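Local coordinates for protein (aminopeptidase) (Ochrobactrum anthropi, PDB 1B65) that acts as an L-aminopeptidase and D-alanine esterase/amidase, a serine aminopeptidase of family S58 built on a variant of the Ntn hydrolase fold, at residues P54-V59 with G347-D352; A339-E344 with Q357-E362; L17-V22 with A198-E203. One frame throughout, in Å; residues are numbered along the deposited sequence.

Interaction 1 (P54-V59 with G347-D352)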
# COMPACT_ATOMS: atom_id res chain seq x y z
N PRO A 54 -33.86 4.87 -21.65
CA PRO A 54 -34.25 3.57 -21.18
C PRO A 54 -33.23 3.00 -20.18
O PRO A 54 -32.06 3.38 -20.19
CB PRO A 54 -34.30 2.69 -22.43
CG PRO A 54 -33.82 3.51 -23.56
CD PRO A 54 -33.26 4.80 -23.01
N ALA A 55 -33.71 2.05 -19.43
CA ALA A 55 -32.90 1.37 -18.42
C ALA A 55 -32.44 0.03 -19.00
O ALA A 55 -33.23 -0.79 -19.45
CB ALA A 55 -33.75 1.12 -17.18
N ARG A 56 -31.12 -0.14 -19.07
CA ARG A 56 -30.50 -1.39 -19.45
C ARG A 56 -29.39 -1.62 -18.38
O ARG A 56 -28.39 -0.95 -18.53
CB ARG A 56 -29.82 -1.36 -20.81
CG ARG A 56 -30.87 -1.34 -21.94
CD ARG A 56 -31.00 0.00 -22.56
NE ARG A 56 -31.77 0.09 -23.82
CZ ARG A 56 -31.43 1.00 -24.72
NH1 ARG A 56 -30.41 1.82 -24.50
NH2 ARG A 56 -32.10 1.12 -25.88
N SER A 57 -29.67 -2.42 -17.37
CA SER A 57 -28.67 -2.63 -16.31
C SER A 57 -28.99 -3.93 -15.59
O SER A 57 -29.76 -4.78 -16.06
CB SER A 57 -28.69 -1.43 -15.37
OG SER A 57 -27.47 -1.31 -14.61
N GLY A 58 -28.38 -4.12 -14.41
CA GLY A 58 -28.70 -5.38 -13.73
C GLY A 58 -27.68 -5.51 -12.60
O GLY A 58 -26.91 -4.61 -12.32
N VAL A 59 -27.71 -6.74 -12.11
CA VAL A 59 -26.89 -7.12 -10.96
C VAL A 59 -26.36 -8.54 -11.14
O VAL A 59 -27.06 -9.43 -11.62
CB VAL A 59 -27.76 -7.15 -9.68
CG1 VAL A 59 -26.91 -7.40 -8.43
CG2 VAL A 59 -28.58 -5.88 -9.41
N GLY A 347 -29.20 -0.78 -28.27
CA GLY A 347 -29.27 0.66 -28.57
C GLY A 347 -29.89 0.88 -29.95
O GLY A 347 -30.59 0.01 -30.49
N GLY A 348 -29.67 2.09 -30.47
CA GLY A 348 -30.22 2.41 -31.79
C GLY A 348 -31.68 2.78 -31.80
O GLY A 348 -32.24 2.89 -32.91
N THR A 349 -32.32 2.99 -30.66
CA THR A 349 -33.73 3.35 -30.66
C THR A 349 -33.80 4.88 -30.75
O THR A 349 -32.81 5.57 -30.59
CB THR A 349 -34.42 2.96 -29.34
OG1 THR A 349 -33.93 3.85 -28.32
CG2 THR A 349 -34.20 1.53 -28.88
N PRO A 350 -35.00 5.44 -30.85
CA PRO A 350 -35.18 6.88 -30.87
C PRO A 350 -34.74 7.57 -29.58
O PRO A 350 -34.47 8.77 -29.57
CB PRO A 350 -36.69 7.05 -31.11
CG PRO A 350 -37.13 5.77 -31.75
CD PRO A 350 -36.27 4.71 -31.08
N PHE A 351 -34.63 6.84 -28.46
CA PHE A 351 -34.15 7.37 -27.20
C PHE A 351 -32.66 7.19 -26.97
O PHE A 351 -32.17 7.59 -25.92
CB PHE A 351 -34.95 6.72 -26.08
CG PHE A 351 -36.43 6.67 -26.36
CD1 PHE A 351 -37.17 7.83 -26.28
CD2 PHE A 351 -37.07 5.48 -26.69
CE1 PHE A 351 -38.53 7.82 -26.53
CE2 PHE A 351 -38.43 5.47 -26.95
CZ PHE A 351 -39.17 6.63 -26.86
N ASP A 352 -31.91 6.61 -27.89
CA ASP A 352 -30.49 6.38 -27.71
C ASP A 352 -29.65 7.43 -28.41
O ASP A 352 -30.02 7.95 -29.46
CB ASP A 352 -30.13 4.99 -28.30
CG ASP A 352 -30.58 3.90 -27.35
OD1 ASP A 352 -29.99 3.90 -26.23
OD2 ASP A 352 -31.47 3.05 -27.60

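Interaction 2 (A339-E344 with Q357-E362)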
# COMPACT_ATOMS: atom_id res chain seq x y z
N ALA A 339 -17.02 -12.59 -23.22
CA ALA A 339 -18.05 -11.55 -23.05
C ALA A 339 -18.38 -10.89 -24.39
O ALA A 339 -19.57 -10.59 -24.66
CB ALA A 339 -17.56 -10.45 -22.07
N MET A 340 -17.36 -10.61 -25.19
CA MET A 340 -17.58 -9.97 -26.49
C MET A 340 -18.32 -10.91 -27.44
O MET A 340 -19.17 -10.44 -28.20
CB MET A 340 -16.24 -9.60 -27.12
CG MET A 340 -15.57 -8.51 -26.27
SD MET A 340 -14.00 -8.10 -27.08
CE MET A 340 -14.51 -7.09 -28.42
N ILE A 341 -17.96 -12.19 -27.38
CA ILE A 341 -18.63 -13.17 -28.28
C ILE A 341 -20.08 -13.37 -27.90
O ILE A 341 -20.92 -13.61 -28.80
CB ILE A 341 -17.85 -14.49 -28.22
CG1 ILE A 341 -16.45 -14.35 -28.83
CG2 ILE A 341 -18.62 -15.66 -28.89
CD1 ILE A 341 -16.40 -13.56 -30.13
N ALA A 342 -20.38 -13.40 -26.59
CA ALA A 342 -21.71 -13.64 -26.10
C ALA A 342 -22.62 -12.41 -26.23
O ALA A 342 -23.85 -12.61 -26.16
CB ALA A 342 -21.70 -14.04 -24.61
N ALA A 343 -22.05 -11.21 -26.29
CA ALA A 343 -22.85 -9.99 -26.33
C ALA A 343 -23.68 -9.85 -27.61
O ALA A 343 -23.37 -10.42 -28.65
CB ALA A 343 -21.98 -8.73 -26.23
N GLU A 344 -24.77 -9.09 -27.52
CA GLU A 344 -25.63 -8.77 -28.65
C GLU A 344 -25.75 -7.25 -28.80
O GLU A 344 -25.70 -6.52 -27.80
CB GLU A 344 -27.04 -9.32 -28.39
CG GLU A 344 -27.01 -10.85 -28.26
CD GLU A 344 -28.25 -11.38 -27.56
OE1 GLU A 344 -28.46 -11.04 -26.36
OE2 GLU A 344 -29.00 -12.14 -28.19
N GLN A 357 -22.70 -2.16 -31.44
CA GLN A 357 -22.74 -3.48 -32.06
C GLN A 357 -21.85 -4.50 -31.34
O GLN A 357 -20.74 -4.19 -30.92
CB GLN A 357 -22.25 -3.36 -33.51
CG GLN A 357 -23.04 -2.41 -34.41
CD GLN A 357 -22.38 -2.15 -35.75
OE1 GLN A 357 -21.88 -1.05 -36.06
NE2 GLN A 357 -22.31 -3.16 -36.64
N ALA A 358 -22.29 -5.76 -31.35
CA ALA A 358 -21.47 -6.88 -30.90
C ALA A 358 -20.48 -7.22 -32.00
O ALA A 358 -20.77 -6.98 -33.21
CB ALA A 358 -22.40 -8.06 -30.60
N ILE A 359 -19.27 -7.64 -31.70
CA ILE A 359 -18.28 -7.97 -32.71
C ILE A 359 -18.85 -9.10 -33.59
O ILE A 359 -19.50 -10.04 -33.12
CB ILE A 359 -16.91 -8.37 -32.13
CG1 ILE A 359 -15.87 -8.51 -33.22
CG2 ILE A 359 -17.10 -9.65 -31.32
CD1 ILE A 359 -14.43 -8.52 -32.65
N ASP A 360 -18.66 -8.89 -34.90
CA ASP A 360 -19.18 -9.84 -35.88
C ASP A 360 -18.32 -11.09 -35.94
O ASP A 360 -17.11 -10.96 -36.15
CB ASP A 360 -19.20 -9.17 -37.25
CG ASP A 360 -19.88 -10.16 -38.23
OD1 ASP A 360 -21.10 -10.33 -38.15
OD2 ASP A 360 -19.17 -10.77 -39.00
N HIS A 361 -18.90 -12.27 -35.74
CA HIS A 361 -18.10 -13.48 -35.68
C HIS A 361 -17.37 -13.83 -36.97
O HIS A 361 -16.23 -14.29 -36.93
CB HIS A 361 -19.00 -14.68 -35.28
CG HIS A 361 -19.64 -14.55 -33.96
ND1 HIS A 361 -20.52 -15.47 -33.41
CD2 HIS A 361 -19.50 -13.57 -33.02
CE1 HIS A 361 -20.90 -15.04 -32.20
NE2 HIS A 361 -20.28 -13.88 -31.96
N GLU A 362 -18.07 -13.66 -38.11
CA GLU A 362 -17.41 -14.04 -39.37
C GLU A 362 -16.29 -13.08 -39.73
O GLU A 362 -15.23 -13.53 -40.16
CB GLU A 362 -18.45 -14.17 -40.51
CG GLU A 362 -19.18 -15.52 -40.46
CD GLU A 362 -18.15 -16.65 -40.51
OE1 GLU A 362 -17.37 -16.67 -41.48
OE2 GLU A 362 -18.06 -17.49 -39.58
O HOH W 1 -19.01 -7.81 -28.83
O HOH W 2 -20.33 -11.19 -30.71

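Interaction 3 (L17-V22 with A198-E203)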
# COMPACT_ATOMS: atom_id res chain seq x y z
N LEU A 17 -11.20 -19.78 -31.90
CA LEU A 17 -10.13 -18.92 -31.35
C LEU A 17 -9.18 -19.85 -30.60
O LEU A 17 -9.64 -20.83 -29.99
CB LEU A 17 -10.68 -17.82 -30.45
CG LEU A 17 -11.07 -16.52 -31.18
CD1 LEU A 17 -12.17 -16.78 -32.19
CD2 LEU A 17 -11.55 -15.49 -30.17
N PRO A 18 -7.89 -19.61 -30.70
CA PRO A 18 -6.87 -20.49 -30.18
C PRO A 18 -6.61 -20.43 -28.69
O PRO A 18 -5.48 -20.18 -28.28
CB PRO A 18 -5.59 -20.09 -30.93
CG PRO A 18 -5.82 -18.66 -31.28
CD PRO A 18 -7.30 -18.47 -31.44
N PHE A 19 -7.62 -20.69 -27.88
CA PHE A 19 -7.40 -20.70 -26.46
C PHE A 19 -6.72 -21.95 -25.93
O PHE A 19 -6.80 -23.12 -26.19
CB PHE A 19 -8.70 -20.47 -25.68
CG PHE A 19 -9.03 -19.00 -25.72
CD1 PHE A 19 -8.27 -18.10 -24.98
CD2 PHE A 19 -10.05 -18.51 -26.49
CE1 PHE A 19 -8.53 -16.74 -25.02
CE2 PHE A 19 -10.35 -17.16 -26.51
CZ PHE A 19 -9.59 -16.25 -25.79
N THR A 20 -5.90 -21.73 -24.97
CA THR A 20 -5.20 -21.89 -23.79
C THR A 20 -5.81 -23.01 -22.94
O THR A 20 -6.97 -22.97 -22.56
CB THR A 20 -5.41 -20.53 -23.04
OG1 THR A 20 -6.75 -20.13 -23.38
CG2 THR A 20 -4.52 -19.42 -23.52
N GLY A 21 -5.16 -24.12 -22.71
CA GLY A 21 -5.42 -25.16 -21.78
C GLY A 21 -6.75 -25.79 -21.47
O GLY A 21 -7.87 -25.42 -21.88
N VAL A 22 -6.67 -26.69 -20.48
CA VAL A 22 -7.83 -27.47 -20.03
C VAL A 22 -8.71 -26.67 -19.09
O VAL A 22 -8.21 -26.07 -18.14
CB VAL A 22 -7.27 -28.73 -19.32
CG1 VAL A 22 -8.42 -29.56 -18.74
CG2 VAL A 22 -6.51 -29.50 -20.39
N ALA A 198 -14.58 -17.93 -17.44
CA ALA A 198 -13.74 -19.02 -17.96
C ALA A 198 -13.10 -19.70 -16.75
O ALA A 198 -13.08 -19.09 -15.65
CB ALA A 198 -12.61 -18.50 -18.86
N SER A 199 -12.53 -20.87 -16.99
CA SER A 199 -11.80 -21.55 -15.91
C SER A 199 -10.63 -22.35 -16.48
O SER A 199 -10.52 -22.64 -17.68
CB SER A 199 -12.69 -22.51 -15.09
OG SER A 199 -13.14 -23.60 -15.95
N ARG A 200 -9.74 -22.73 -15.55
CA ARG A 200 -8.59 -23.54 -15.92
C ARG A 200 -8.37 -24.54 -14.79
O ARG A 200 -8.58 -24.19 -13.62
CB ARG A 200 -7.29 -22.77 -16.11
CG ARG A 200 -7.21 -21.81 -17.30
CD ARG A 200 -7.31 -22.64 -18.59
NE ARG A 200 -7.08 -21.78 -19.77
CZ ARG A 200 -8.08 -21.09 -20.31
NH1 ARG A 200 -9.32 -21.13 -19.85
NH2 ARG A 200 -7.79 -20.32 -21.39
N VAL A 201 -7.86 -25.73 -15.13
CA VAL A 201 -7.54 -26.67 -14.04
C VAL A 201 -6.04 -26.87 -14.07
O VAL A 201 -5.45 -26.97 -15.19
CB VAL A 201 -8.32 -27.98 -14.21
CG1 VAL A 201 -7.86 -29.10 -13.31
CG2 VAL A 201 -9.80 -27.71 -13.98
N VAL A 202 -5.39 -26.85 -12.91
CA VAL A 202 -3.93 -27.05 -12.90
C VAL A 202 -3.62 -28.17 -11.88
O VAL A 202 -4.32 -28.27 -10.89
CB VAL A 202 -3.17 -25.78 -12.45
CG1 VAL A 202 -3.32 -24.65 -13.48
CG2 VAL A 202 -3.69 -25.28 -11.12
N GLU A 203 -2.51 -28.84 -12.09
CA GLU A 203 -2.06 -29.86 -11.13
C GLU A 203 -1.01 -29.18 -10.23
O GLU A 203 -0.16 -28.43 -10.69
CB GLU A 203 -1.41 -31.04 -11.86
CG GLU A 203 -1.19 -32.19 -10.87
CD GLU A 203 0.07 -33.00 -11.10
OE1 GLU A 203 0.24 -33.56 -12.21
OE2 GLU A 203 0.84 -33.05 -10.10
O HOH W 3 -5.13 -25.74 -17.66

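Interaction 1 (P54-V59 with G347-D352)
Arg56 and Asp352 form a two-pronged salt bridge. It joins strand 56-63 to the loop between the short strands 346-347 and 355-356. The arginine leaves its strand with CB directed at the loop, and the chain bends at chi2 (105°). CD then leads to NE, which has a weak hydrogen bond to the backbone O of Glu44. CZ lies under the ring of Pro54, whose CG sits 3.6 Å above the centre of the guanidinium plane. At the tip, NH1 donates to Asp352 OD1 at 2.7 Å and NH2 donates to Asp352 OD2 at 2.7 Å. Both bonds are nearly straight and use the syn lone pairs. The guanidinium and carboxylate planes are only 6° apart. NH1 also bonds Leu150 O, and NH2 bonds Asn45 OD1. Thr349 CG2 touches the edge of the guanidinium, 3.7 Å from NH2.

Thr349 holds the same carboxylate through two further bonds. Thr349 N reaches the anti lone pair of OD2, and Thr349 OG1 meets Asp352 OD2 at 2.7 Å from above the carboxylate plane. Thr349 to Asp352 is a type I beta turn, and Thr349 OG1 also accepts from Phe351 N in an ST turn. OD2 thus has three donors, Arg56 NH2, Thr349 N and Thr349 OG1. Together they probably favour the charged carboxylate, and the two Thr349 bonds probably hold it in the orientation that the guanidinium meets.

Interaction 2 (A339-E344 with Q357-E362)
The C-terminal end of helix 322-342 meets the segment that leads into helix 361-370, and the carbonyls at the helix end carry the polar part of the contact. His361, in the first turn of the second helix, donates from NE2 to Ile341 O at 3.2 Å. The bond is bent, with an N-H...O angle of 140°. It lies near the ring plane and falls on a lone pair in the carbonyl plane. Ile341 CG2 is 3.9 Å from His361 NE2.

Two waters lie by the preceding carbonyl. Water 1 donates to Met340 O at 2.7 Å and accepts from Ile359 N. Water 2 lies near Met340 O, Ile359 O and His361 NE2.

The apolar side is built on Ile359. Its CG2 stands between the backbone N and the carbonyl carbon, which turns this methyl to Ile341 CD1 at 4.1 Å and to Met340 CB. Phe191 touches both Met340 and Ile359. Further along, Ala358 CB packs on Ala343 O at 3.2 Å.

Lys9 bonds Ala342 O. The imidazole N-H and water 1 meet two more of the helix-end carbonyls, which would probably offset some of the partial negative charge there.

Interaction 3 (L17-V22 with A198-E203)
Val22 O accepts from Val201 N at 3.0 Å, a single backbone bond that lays the N-terminal loop 17-22 against strand 194-204. This strand is the outermost one, within the chain, of the six-stranded mixed sheet in the Ntn-type fold. The same oxygen also receives a CA-H...O contact from Arg200 CA at 3.4 Å. The Arg200 backbone pairs with Ile211 of strand 207-217.

The Arg200 side chain starts with CG anti to the carbonyl carbon (chi1 -68°), then bends at chi2 (-64°) and reaches toward the loop. CD passes Val22 O at 3.6 Å. Thr20 O lies over one face of the guanidinium, 3.1 Å from CZ, a doubtful distance. It is close to NE and NH2 too, at angles too poor for a hydrogen bond; its bonding partner is Arg13. The Thr20 side chain is too close to NH2 in the model, and that fit is doubtful. NH1 turns back to donate to Ser199 O at 2.9 Å, almost in the guanidinium plane. NH2 forms a salt bridge with Glu334 of helix 322-342, the helix that Phe19 and Thr20 also touch.

Water 3 bridges the two segments, donating to Val22 O at 3.1 Å and to Val201 O at 2.8 Å.

The three contacts join the C-terminal region and the N-terminal loop to different parts of the fold. Interactions 2 and 3, with centres about 21 Å apart, share helix 322-342. Its C-terminal end enters interaction 2, and its Glu334 pairs with Arg200 of interaction 3. Leu17 also touches helix 361-370, which begins in interaction 2. Interaction 1 reaches the four-stranded sheet and interaction 3 the six-stranded one; their centres are about 34 Å apart. Along the chain these two interleave (17-22, 54-59, 198-203, 347-352). Interactions 1 and 2, about 18 Å apart between centres, interleave too, while interaction 3 closes before interaction 2 opens. Residues 339-362 thus run from the shared helix toward the four-stranded sheet and back.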